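Local structure of conserved domain protein (3FBQ) at residues R52-T57 against G74-M79; E160-N165 against D193-E198; A164-V169 against L240-R245; V174-Y179 against L199-D204. The protein is of unknown function but is built mostly of antiparallel beta sheet, in domains probably related to the immunoglobulin-like E-set folds. All blocks are in the same frame, centred on the assembly; numbering follows the deposited sequence.

Interaction 1 (R52-T57 against G74-M79)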
loop_
_atom_site.group_PDB
_atom_site.type_symbol
_atom_site.label_atom_id
_atom_site.label_comp_id
_atom_site.label_asym_id
_atom_site.label_seq_id
_atom_site.Cartn_x
_atom_site.Cartn_y
_atom_site.Cartn_z
ATOM N N ARG A 52 13.212 14.606 16.383
ATOM C CA ARG A 52 11.886 14.959 15.940
ATOM C C ARG A 52 11.577 14.190 14.691
ATOM O O ARG A 52 10.478 13.658 14.543
ATOM C CB ARG A 52 11.738 16.462 15.675
ATOM C CG ARG A 52 10.416 16.892 14.987
ATOM C CD ARG A 52 9.068 16.395 15.625
ATOM N NE ARG A 52 9.050 16.618 17.068
ATOM C CZ ARG A 52 8.109 16.169 17.911
ATOM N NH1 ARG A 52 8.204 16.413 19.195
ATOM N NH2 ARG A 52 7.058 15.489 17.490
ATOM N N THR A 53 12.539 14.193 13.760
ATOM C CA THR A 53 12.298 13.626 12.455
ATOM C C THR A 53 13.393 12.586 12.102
ATOM O O THR A 53 14.542 12.684 12.577
ATOM C CB THR A 53 11.872 14.687 11.349
ATOM O OG1 THR A 53 12.552 14.397 10.141
ATOM C CG2 THR A 53 12.138 16.129 11.681
ATOM N N LEU A 54 13.029 11.535 11.367
ATOM C CA LEU A 54 13.967 10.480 11.037
ATOM C C LEU A 54 14.122 10.499 9.535
ATOM O O LEU A 54 13.126 10.530 8.808
ATOM C CB LEU A 54 13.408 9.168 11.485
ATOM C CG LEU A 54 14.034 7.936 10.848
ATOM C CD1 LEU A 54 15.385 7.507 11.482
ATOM C CD2 LEU A 54 12.981 6.786 10.888
ATOM N N SER A 55 15.356 10.578 9.061
ATOM C CA SER A 55 15.554 10.701 7.648
ATOM C C SER A 55 16.465 9.592 7.292
ATOM O O SER A 55 17.399 9.228 8.032
ATOM C CB SER A 55 16.100 12.053 7.195
ATOM O OG SER A 55 15.780 13.097 8.121
ATOM N N ILE A 56 16.141 9.012 6.155
ATOM C CA ILE A 56 16.753 7.811 5.693
ATOM C C ILE A 56 17.060 7.934 4.207
ATOM O O ILE A 56 16.304 8.561 3.432
ATOM C CB ILE A 56 15.758 6.708 5.966
ATOM C CG1 ILE A 56 16.317 5.866 7.051
ATOM C CG2 ILE A 56 15.147 5.978 4.671
ATOM C CD1 ILE A 56 15.397 4.766 7.295
ATOM N N THR A 57 18.152 7.292 3.826
ATOM C CA THR A 57 18.696 7.398 2.508
ATOM C C THR A 57 18.780 5.980 1.960
ATOM O O THR A 57 19.078 5.024 2.711
ATOM C CB THR A 57 20.017 8.135 2.675
ATOM O OG1 THR A 57 19.812 9.522 2.314
ATOM C CG2 THR A 57 21.066 7.575 1.871
ATOM N N GLY A 74 4.436 0.773 0.286
ATOM C CA GLY A 74 4.770 0.384 1.645
ATOM C C GLY A 74 4.974 1.632 2.491
ATOM O O GLY A 74 4.408 2.625 2.219
ATOM N N GLY A 75 5.778 1.617 3.541
ATOM C CA GLY A 75 5.829 2.776 4.405
ATOM C C GLY A 75 6.914 2.713 5.417
ATOM O O GLY A 75 7.311 1.656 5.845
ATOM N N LEU A 76 7.421 3.864 5.787
ATOM C CA LEU A 76 8.361 3.945 6.841
ATOM C C LEU A 76 7.453 4.245 8.027
ATOM O O LEU A 76 6.609 5.131 7.928
ATOM C CB LEU A 76 9.341 5.081 6.575
ATOM C CG LEU A 76 10.476 5.243 7.576
ATOM C CD1 LEU A 76 11.307 3.964 7.681
ATOM C CD2 LEU A 76 11.398 6.502 7.317
ATOM N N ASP A 77 7.595 3.511 9.133
ATOM C CA ASP A 77 6.713 3.672 10.276
ATOM C C ASP A 77 7.472 3.728 11.560
ATOM O O ASP A 77 8.317 2.880 11.847
ATOM C CB ASP A 77 5.780 2.497 10.343
ATOM C CG ASP A 77 4.773 2.500 9.200
ATOM O OD1 ASP A 77 4.086 3.537 9.025
ATOM O OD2 ASP A 77 4.666 1.468 8.481
ATOM N N ILE A 78 7.184 4.739 12.345
ATOM C CA ILE A 78 7.758 4.840 13.656
ATOM C C ILE A 78 6.828 4.164 14.692
ATOM O O ILE A 78 5.646 4.482 14.809
ATOM C CB ILE A 78 7.950 6.311 13.970
ATOM C CG1 ILE A 78 8.957 6.865 13.008
ATOM C CG2 ILE A 78 8.378 6.539 15.432
ATOM C CD1 ILE A 78 9.126 8.365 13.063
ATOM N N MET A 79 7.372 3.223 15.435
ATOM C CA MET A 79 6.691 2.656 16.579
ATOM C C MET A 79 6.395 3.753 17.586
ATOM O O MET A 79 7.279 4.613 17.852
ATOM C CB MET A 79 7.598 1.605 17.162
ATOM C CG MET A 79 7.956 0.431 16.143
ATOM S SD MET A 79 6.630 -0.156 14.928
ATOM C CE MET A 79 7.044 0.775 13.441
#
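Strand 53-62, which brings L54 and I56 to L76, starts just after R52, whose guanidinium is gripped at all three nitrogens well away from the apolar contact: NH2 donates to the backbone O of H106, NH1 to the O of D108, and NE bonds to the hydroxyl of Y179. The contact with residues 74-79 is, by contrast, wholly apolar. One leucine does most of the work. L76 stretches its two methyls to different neighbours: CD2 lies 3.9 Å from CD2 of L54, and CD1 lies 4.2 Å from CD1 of I56. With CG of L76 anti to the backbone N (chi1 -176°), both methyls are carried out across the gap, and the two leucine side chains pass each other at a slant. I56 instead approaches L76 end-on, methyl to methyl. F117 of strand 114-126 touches L54, I56 and L76 alike, while V102 and T104 of strand 97-106 also pack on L76. No hydrogen bond joins the two segments, whose CA atoms are 8.8 Å apart at L54 and I78. Facing sheets joined by buried aliphatic groups are characteristic of a beta sandwich, here with five antiparallel strands in one sheet and three in the other.

Interaction 2 (E160-N165 against D193-E198); sequences EGIKAN and DSVDVE
I162 and V195 form the closest of the apolar contacts, their side chains reaching for each other end to end, with I162 CD1 3.7 Å from V195 CG1. The CA-CB bond of I162 does not aim at the opposing segment; the outer part of the side chain brings its terminal methyl there. Two residues further along each segment, the short methyl of A164 faces V197, and A164 CB is 4.2 Å from V197 CG1. In both valines the touching CG1 is the branch anti to the backbone N (chi1 -167° in V195, -164° in V197), which leaves CG2 beside that N. Q182 and V246 pack against both valines, and L248 touches both I162 and V195.

No polar interaction crosses between the segments; K163 and N165 pair within theirs. K163, directed away from residues 193-198, donates from NZ to N165 OD1 at 2.8 Å. NZ lies in the carbonyl plane of N165, on a lone pair of OD1, with a C=O...N angle of 136°, and N165 ND2 bonds in turn to N181 OD1. The direct association of the two segments therefore rests on burial of aliphatic surface, while the charged and amide groups of residues 163 and 165 are kept on another side of the strand.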
loop_
_atom_site.group_PDB
_atom_site.type_symbol
_atom_site.label_atom_id
_atom_site.label_comp_id
_atom_site.label_asym_id
_atom_site.label_seq_id
_atom_site.Cartn_x
_atom_site.Cartn_y
_atom_site.Cartn_z
ATOM N N GLU A 160 -5.049 39.794 9.701
ATOM C CA GLU A 160 -6.362 39.754 9.139
ATOM C C GLU A 160 -7.279 38.834 9.904
ATOM O O GLU A 160 -8.327 38.504 9.415
ATOM C CB GLU A 160 -6.279 39.286 7.711
ATOM C CG GLU A 160 -6.998 40.163 6.754
ATOM C CD GLU A 160 -6.285 41.451 6.524
ATOM O OE1 GLU A 160 -5.819 41.655 5.386
ATOM O OE2 GLU A 160 -6.192 42.251 7.481
ATOM N N GLY A 161 -6.897 38.408 11.094
ATOM C CA GLY A 161 -7.771 37.553 11.876
ATOM C C GLY A 161 -7.198 36.223 12.322
ATOM O O GLY A 161 -7.894 35.317 12.738
ATOM N N ILE A 162 -5.889 36.132 12.274
ATOM C CA ILE A 162 -5.189 35.296 11.342
ATOM C C ILE A 162 -3.758 35.528 11.663
ATOM O O ILE A 162 -3.211 36.507 11.225
ATOM C CB ILE A 162 -5.309 35.825 9.969
ATOM C CG1 ILE A 162 -6.376 35.082 9.222
ATOM C CG2 ILE A 162 -4.032 35.595 9.281
ATOM C CD1 ILE A 162 -5.931 34.667 7.911
ATOM N N LYS A 163 -3.159 34.661 12.453
ATOM C CA LYS A 163 -2.218 35.109 13.445
ATOM C C LYS A 163 -1.271 33.988 13.753
ATOM O O LYS A 163 -1.714 32.876 13.860
ATOM C CB LYS A 163 -2.978 35.484 14.686
ATOM C CG LYS A 163 -2.756 34.575 15.817
ATOM C CD LYS A 163 -1.875 35.236 16.818
ATOM C CE LYS A 163 -2.621 35.585 18.052
ATOM N NZ LYS A 163 -2.105 34.922 19.254
ATOM N N ALA A 164 0.029 34.254 13.881
ATOM C CA ALA A 164 1.008 33.139 13.912
ATOM C C ALA A 164 1.711 33.043 15.256
ATOM O O ALA A 164 2.287 34.024 15.707
ATOM C CB ALA A 164 2.002 33.278 12.784
ATOM N N ASN A 165 1.649 31.901 15.924
ATOM C CA ASN A 165 2.314 31.769 17.230
ATOM C C ASN A 165 3.501 30.860 17.259
ATOM O O ASN A 165 3.382 29.670 16.947
ATOM C CB ASN A 165 1.338 31.271 18.270
ATOM C CG ASN A 165 0.049 32.003 18.212
ATOM O OD1 ASN A 165 -0.048 33.149 18.685
ATOM N ND2 ASN A 165 -0.956 31.381 17.590
ATOM N N ASP A 193 -10.798 29.630 2.839
ATOM C CA ASP A 193 -10.973 28.202 3.077
ATOM C C ASP A 193 -9.640 27.464 3.015
ATOM O O ASP A 193 -9.581 26.251 3.214
ATOM C CB ASP A 193 -11.951 27.607 2.062
ATOM C CG ASP A 193 -13.382 28.041 2.308
ATOM O OD1 ASP A 193 -13.773 28.168 3.487
ATOM O OD2 ASP A 193 -14.117 28.257 1.321
ATOM N N SER A 194 -8.572 28.205 2.737
ATOM C CA SER A 194 -7.230 27.635 2.712
ATOM C C SER A 194 -6.192 28.649 3.183
ATOM O O SER A 194 -5.455 29.217 2.376
ATOM C CB SER A 194 -6.884 27.142 1.306
ATOM O OG SER A 194 -5.512 27.347 1.016
ATOM N N VAL A 195 -6.138 28.870 4.492
ATOM C CA VAL A 195 -5.089 29.685 5.089
ATOM C C VAL A 195 -3.848 28.851 5.392
ATOM O O VAL A 195 -3.924 27.839 6.088
ATOM C CB VAL A 195 -5.568 30.364 6.386
ATOM C CG1 VAL A 195 -4.581 31.436 6.820
ATOM C CG2 VAL A 195 -6.957 30.953 6.192
ATOM N N ASP A 196 -2.707 29.283 4.865
ATOM C CA ASP A 196 -1.494 28.514 4.953
ATOM C C ASP A 196 -0.353 29.434 5.346
ATOM O O ASP A 196 0.016 30.329 4.579
ATOM C CB ASP A 196 -1.237 27.870 3.604
ATOM C CG ASP A 196 0.077 27.170 3.551
ATOM O OD1 ASP A 196 0.782 27.341 2.540
ATOM O OD2 ASP A 196 0.419 26.480 4.537
ATOM N N VAL A 197 0.218 29.203 6.525
ATOM C CA VAL A 197 1.226 30.125 7.106
ATOM C C VAL A 197 2.663 29.622 7.009
ATOM O O VAL A 197 3.064 28.726 7.730
ATOM C CB VAL A 197 0.960 30.454 8.591
ATOM C CG1 VAL A 197 1.745 31.614 8.966
ATOM C CG2 VAL A 197 -0.467 30.756 8.837
ATOM N N GLU A 198 3.425 30.255 6.133
ATOM C CA GLU A 198 4.804 29.934 5.850
ATOM C C GLU A 198 5.658 30.884 6.617
ATOM O O GLU A 198 5.277 32.023 6.758
ATOM C CB GLU A 198 5.089 30.232 4.383
ATOM C CG GLU A 198 5.845 29.123 3.688
ATOM C CD GLU A 198 4.909 27.958 3.377
ATOM O OE1 GLU A 198 5.401 26.807 3.421
ATOM O OE2 GLU A 198 3.684 28.211 3.114
#

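Interaction 3 (A164-V169 against L240-R245); sequences ANMEKV and LIVTPR
M166 sets out from strand 162-171 with its CB directed at strand 239-247, and V242 is what it meets there. Beyond CB the chain bends instead of extending: CG makes no contact with residues 240-245, and a second tight turn (chi2 -41°) carries the sulfur across. SD then lies 4.4 Å from V242 CG1, and the terminal CE stays near the same methyl at 4.7 Å. The approach is loose, and I288, Y180, I153 and L199 pack round the rest of the methionine. At one end of the contact the strands come nearer. A164 CB lies 4.1 Å from P244 CB, and their CA atoms are 7.0 Å apart, against 9.5 Å for M166 and V242. At the other end V169 and L240 point at each other without quite touching, the closest atoms being V169 CG2 and L240 CD1 at 4.6 Å. No hydrogen bond joins the two segments. On the far side of the strand E167 makes a salt bridge with R225. Between M166 and V169, which both point into the core, E167 and K168 together face Y179 on the adjoining strand, and this doubling of residues opposite one partner is a classic beta bulge.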
loop_
_atom_site.group_PDB
_atom_site.type_symbol
_atom_site.label_atom_id
_atom_site.label_comp_id
_atom_site.label_asym_id
_atom_site.label_seq_id
_atom_site.Cartn_x
_atom_site.Cartn_y
_atom_site.Cartn_z
ATOM N N ALA A 164 0.029 34.254 13.881
ATOM C CA ALA A 164 1.008 33.139 13.912
ATOM C C ALA A 164 1.711 33.043 15.256
ATOM O O ALA A 164 2.287 34.024 15.707
ATOM C CB ALA A 164 2.002 33.278 12.784
ATOM N N ASN A 165 1.649 31.901 15.924
ATOM C CA ASN A 165 2.314 31.769 17.230
ATOM C C ASN A 165 3.501 30.860 17.259
ATOM O O ASN A 165 3.382 29.670 16.947
ATOM C CB ASN A 165 1.338 31.271 18.270
ATOM C CG ASN A 165 0.049 32.003 18.212
ATOM O OD1 ASN A 165 -0.048 33.149 18.685
ATOM N ND2 ASN A 165 -0.956 31.381 17.590
ATOM N N MET A 166 4.640 31.401 17.665
ATOM C CA MET A 166 5.810 30.580 17.857
ATOM C C MET A 166 5.515 29.630 19.032
ATOM O O MET A 166 4.597 29.878 19.834
ATOM C CB MET A 166 7.020 31.509 18.114
ATOM C CG MET A 166 7.584 32.314 16.853
ATOM S SD MET A 166 7.683 31.375 15.256
ATOM C CE MET A 166 6.038 31.619 14.581
ATOM N N GLU A 167 6.227 28.520 19.130
ATOM C CA GLU A 167 5.986 27.576 20.243
ATOM C C GLU A 167 7.316 27.074 20.796
ATOM O O GLU A 167 7.556 27.033 22.023
ATOM C CB GLU A 167 5.181 26.350 19.776
ATOM C CG GLU A 167 3.621 26.377 19.830
ATOM C CD GLU A 167 2.998 25.138 19.098
ATOM O OE1 GLU A 167 1.737 24.997 18.953
ATOM O OE2 GLU A 167 3.788 24.283 18.627
ATOM N N LYS A 168 8.193 26.678 19.883
ATOM C CA LYS A 168 9.407 26.046 20.322
ATOM C C LYS A 168 10.523 26.210 19.337
ATOM O O LYS A 168 10.281 26.365 18.140
ATOM C CB LYS A 168 9.153 24.564 20.525
ATOM C CG LYS A 168 9.944 24.050 21.682
ATOM C CD LYS A 168 10.174 22.565 21.591
ATOM C CE LYS A 168 8.878 21.747 21.768
ATOM N NZ LYS A 168 8.050 22.336 22.869
ATOM N N VAL A 169 11.751 26.134 19.811
ATOM C CA VAL A 169 12.860 26.126 18.884
ATOM C C VAL A 169 13.791 24.977 19.281
ATOM O O VAL A 169 13.901 24.695 20.473
ATOM C CB VAL A 169 13.575 27.517 18.867
ATOM C CG1 VAL A 169 14.183 27.854 20.241
ATOM C CG2 VAL A 169 14.607 27.615 17.736
ATOM N N LEU A 240 16.813 35.324 15.810
ATOM C CA LEU A 240 16.157 34.973 14.540
ATOM C C LEU A 240 15.045 35.956 14.237
ATOM O O LEU A 240 14.233 36.295 15.122
ATOM C CB LEU A 240 15.563 33.553 14.556
ATOM C CG LEU A 240 16.614 32.440 14.611
ATOM C CD1 LEU A 240 16.060 31.067 15.006
ATOM C CD2 LEU A 240 17.385 32.352 13.293
ATOM N N ILE A 241 14.995 36.405 12.985
ATOM C CA ILE A 241 13.916 37.276 12.535
ATOM C C ILE A 241 13.052 36.458 11.587
ATOM O O ILE A 241 13.515 35.978 10.522
ATOM C CB ILE A 241 14.431 38.641 11.915
ATOM C CG1 ILE A 241 15.286 39.422 12.921
ATOM C CG2 ILE A 241 13.250 39.526 11.513
ATOM C CD1 ILE A 241 16.789 39.170 12.800
ATOM N N VAL A 242 11.818 36.260 12.018
ATOM C CA VAL A 242 10.916 35.334 11.356
ATOM C C VAL A 242 9.802 36.102 10.675
ATOM O O VAL A 242 9.041 36.835 11.334
ATOM C CB VAL A 242 10.257 34.349 12.379
ATOM C CG1 VAL A 242 9.245 33.417 11.662
ATOM C CG2 VAL A 242 11.297 33.505 13.122
ATOM N N THR A 243 9.648 35.918 9.374
ATOM C CA THR A 243 8.490 36.547 8.746
ATOM C C THR A 243 7.442 35.488 8.292
ATOM O O THR A 243 7.754 34.586 7.477
ATOM C CB THR A 243 8.873 37.580 7.636
ATOM O OG1 THR A 243 8.597 37.040 6.342
ATOM C CG2 THR A 243 10.360 38.026 7.690
ATOM N N PRO A 244 6.206 35.580 8.862
ATOM C CA PRO A 244 5.059 34.746 8.475
ATOM C C PRO A 244 4.432 35.224 7.172
ATOM O O PRO A 244 3.839 36.303 7.131
ATOM C CB PRO A 244 4.062 34.940 9.637
ATOM C CG PRO A 244 4.766 35.765 10.685
ATOM C CD PRO A 244 5.860 36.485 9.979
ATOM N N ARG A 245 4.599 34.444 6.108
ATOM C CA ARG A 245 3.898 34.653 4.832
ATOM C C ARG A 245 2.568 33.924 4.907
ATOM O O ARG A 245 2.527 32.766 5.319
ATOM C CB ARG A 245 4.742 34.106 3.679
ATOM C CG ARG A 245 5.794 35.085 3.193
ATOM C CD ARG A 245 7.144 34.408 2.860
ATOM N NE ARG A 245 8.301 35.322 3.011
ATOM C CZ ARG A 245 8.272 36.670 2.869
ATOM N NH1 ARG A 245 7.143 37.314 2.530
ATOM N NH2 ARG A 245 9.388 37.386 3.058
#

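Interaction 4 (V174-Y179 against L199-D204)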
loop_
_atom_site.group_PDB
_atom_site.type_symbol
_atom_site.label_atom_id
_atom_site.label_comp_id
_atom_site.label_asym_id
_atom_site.label_seq_id
_atom_site.Cartn_x
_atom_site.Cartn_y
_atom_site.Cartn_z
ATOM N N VAL A 174 23.396 20.116 13.044
ATOM C CA VAL A 174 23.311 19.885 11.632
ATOM C C VAL A 174 22.138 20.760 11.121
ATOM O O VAL A 174 22.122 21.216 9.969
ATOM C CB VAL A 174 23.046 18.339 11.463
ATOM C CG1 VAL A 174 21.662 18.027 11.159
ATOM C CG2 VAL A 174 23.951 17.742 10.484
ATOM N N SER A 175 21.173 21.032 12.004
ATOM C CA SER A 175 19.924 21.676 11.604
ATOM C C SER A 175 19.229 22.226 12.837
ATOM O O SER A 175 19.664 22.010 13.970
ATOM C CB SER A 175 19.027 20.677 10.862
ATOM O OG SER A 175 18.540 19.685 11.773
ATOM N N PHE A 176 18.181 23.010 12.603
ATOM C CA PHE A 176 17.350 23.531 13.713
ATOM C C PHE A 176 15.883 23.572 13.365
ATOM O O PHE A 176 15.547 23.762 12.212
ATOM C CB PHE A 176 17.859 24.895 14.215
ATOM C CG PHE A 176 17.449 26.067 13.363
ATOM C CD1 PHE A 176 18.359 26.664 12.495
ATOM C CD2 PHE A 176 16.185 26.599 13.449
ATOM C CE1 PHE A 176 18.019 27.781 11.723
ATOM C CE2 PHE A 176 15.822 27.673 12.655
ATOM C CZ PHE A 176 16.753 28.290 11.814
ATOM N N ILE A 177 15.000 23.456 14.343
ATOM C CA ILE A 177 13.520 23.335 14.091
ATOM C C ILE A 177 12.660 24.426 14.690
ATOM O O ILE A 177 12.788 24.741 15.850
ATOM C CB ILE A 177 12.981 22.017 14.643
ATOM C CG1 ILE A 177 13.774 20.821 14.083
ATOM C CG2 ILE A 177 11.499 21.889 14.359
ATOM C CD1 ILE A 177 13.490 19.569 14.821
ATOM N N LEU A 178 11.780 25.012 13.901
ATOM C CA LEU A 178 10.777 25.944 14.473
ATOM C C LEU A 178 9.374 25.315 14.604
ATOM O O LEU A 178 8.752 24.950 13.606
ATOM C CB LEU A 178 10.694 27.250 13.676
ATOM C CG LEU A 178 12.004 28.053 13.591
ATOM C CD1 LEU A 178 11.775 29.261 12.739
ATOM C CD2 LEU A 178 12.644 28.451 14.911
ATOM N N TYR A 179 8.895 25.193 15.833
ATOM C CA TYR A 179 7.550 24.749 16.058
ATOM C C TYR A 179 6.615 25.929 16.222
ATOM O O TYR A 179 6.864 26.867 16.971
ATOM C CB TYR A 179 7.502 24.010 17.344
ATOM C CG TYR A 179 8.283 22.755 17.366
ATOM C CD1 TYR A 179 7.688 21.529 17.005
ATOM C CD2 TYR A 179 9.635 22.752 17.823
ATOM C CE1 TYR A 179 8.384 20.363 17.078
ATOM C CE2 TYR A 179 10.356 21.550 17.901
ATOM C CZ TYR A 179 9.715 20.369 17.527
ATOM O OH TYR A 179 10.412 19.190 17.598
ATOM N N LEU A 199 6.822 30.436 7.084
ATOM C CA LEU A 199 7.806 31.305 7.701
ATOM C C LEU A 199 9.082 31.321 6.908
ATOM O O LEU A 199 9.525 30.326 6.335
ATOM C CB LEU A 199 8.167 30.830 9.084
ATOM C CG LEU A 199 7.143 30.304 10.078
ATOM C CD1 LEU A 199 7.964 29.691 11.202
ATOM C CD2 LEU A 199 6.192 31.375 10.594
ATOM N N THR A 200 9.702 32.482 6.921
ATOM C CA THR A 200 10.947 32.726 6.220
ATOM C C THR A 200 11.840 33.169 7.337
ATOM O O THR A 200 11.386 33.885 8.249
ATOM C CB THR A 200 10.722 33.839 5.148
ATOM O OG1 THR A 200 10.971 33.282 3.848
ATOM C CG2 THR A 200 11.539 35.128 5.408
ATOM N N VAL A 201 13.093 32.734 7.295
ATOM C CA VAL A 201 13.970 32.920 8.441
ATOM C C VAL A 201 15.257 33.677 8.135
ATOM O O VAL A 201 15.960 33.347 7.193
ATOM C CB VAL A 201 14.241 31.563 9.177
ATOM C CG1 VAL A 201 15.061 31.768 10.377
ATOM C CG2 VAL A 201 12.926 30.912 9.617
ATOM N N LYS A 202 15.540 34.707 8.953
ATOM C CA LYS A 202 16.852 35.386 8.957
ATOM C C LYS A 202 17.411 35.425 10.376
ATOM O O LYS A 202 16.640 35.194 11.299
ATOM C CB LYS A 202 16.706 36.808 8.411
ATOM C CG LYS A 202 16.583 36.866 6.907
ATOM C CD LYS A 202 16.904 38.270 6.429
ATOM C CE LYS A 202 17.004 38.315 4.905
ATOM N NZ LYS A 202 16.568 39.681 4.395
ATOM N N ASP A 203 18.700 35.707 10.533
ATOM C CA ASP A 203 19.260 36.031 11.839
ATOM C C ASP A 203 19.776 37.466 11.878
ATOM O O ASP A 203 19.721 38.182 10.879
ATOM C CB ASP A 203 20.384 35.057 12.197
ATOM C CG ASP A 203 21.532 35.104 11.207
ATOM O OD1 ASP A 203 21.576 36.046 10.389
ATOM O OD2 ASP A 203 22.389 34.197 11.246
ATOM N N ASP A 204 20.277 37.878 13.038
ATOM C CA ASP A 204 20.486 39.292 13.323
ATOM C C ASP A 204 21.341 39.952 12.245
ATOM O O ASP A 204 21.608 41.152 12.300
ATOM C CB ASP A 204 21.138 39.471 14.695
ATOM C CG ASP A 204 21.796 38.202 15.198
ATOM O OD1 ASP A 204 21.091 37.180 15.334
ATOM O OD2 ASP A 204 23.017 38.226 15.456
#
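L178 and V201 make the tight part of this contact, meeting end to end with L178 CD1 3.7 Å from V201 CG2. The same L178 methyl also serves L199, whose CD1 it approaches to 4.1 Å while the two leucine side chains pass at an angle. V201 is used on both branches: CG2 goes to L178, and CG1 lies 4.1 Å from F176 CZ. The valine methyl arrives at the rim of the phenyl ring, near its plane, and not over a face. F176 holds its CG between the backbone N and the carbonyl carbon (chi1 80°), a placement that sends the ring out across the gap with CZ toward V201, while L178 CG lies in plane at another part of its edge. F230 meets the F176 ring with the two planes about 15° apart, and it touches L178 and V201 as well.

Away from this apolar centre the contact is looser. L199, at the margin, remains partly exposed; T200 turns its CB away from residues 174-179, and K202 is exposed to solvent. Y179 likewise directs its CB away from residues 199-204. Segments 175-179 and 199-203 run at 135° to each other, with axes 10.6 Å apart at closest approach and no hydrogen bond between them. Such oblique, face-to-face strands filled by aliphatic and aromatic groups characterise the core of a beta sandwich.

How the interactions relate
All four contacts are apolar pairings of facing strands, but interaction 1 stands apart: it joins two separate sheets, whereas interactions 2, 3 and 4 lie within one domain whose long antiparallel sheet folds back on itself. Interactions 2 and 3 share A164, which faces V197 and P244 at once. Strands 196-203 and 239-247 are hydrogen-bonded neighbours, and interaction 3 touches both 2 and 4, consistent with a shared core, aliphatic in interaction 2, joined by a thioether in interaction 3 and by an aromatic ring in interaction 4. L199 of interaction 4 is partly exposed; the touching residues of interactions 1, 2 and 3 are buried. Interactions 1 and 4, with centres about 23 Å apart, touch through R52, which packs its CB against I177.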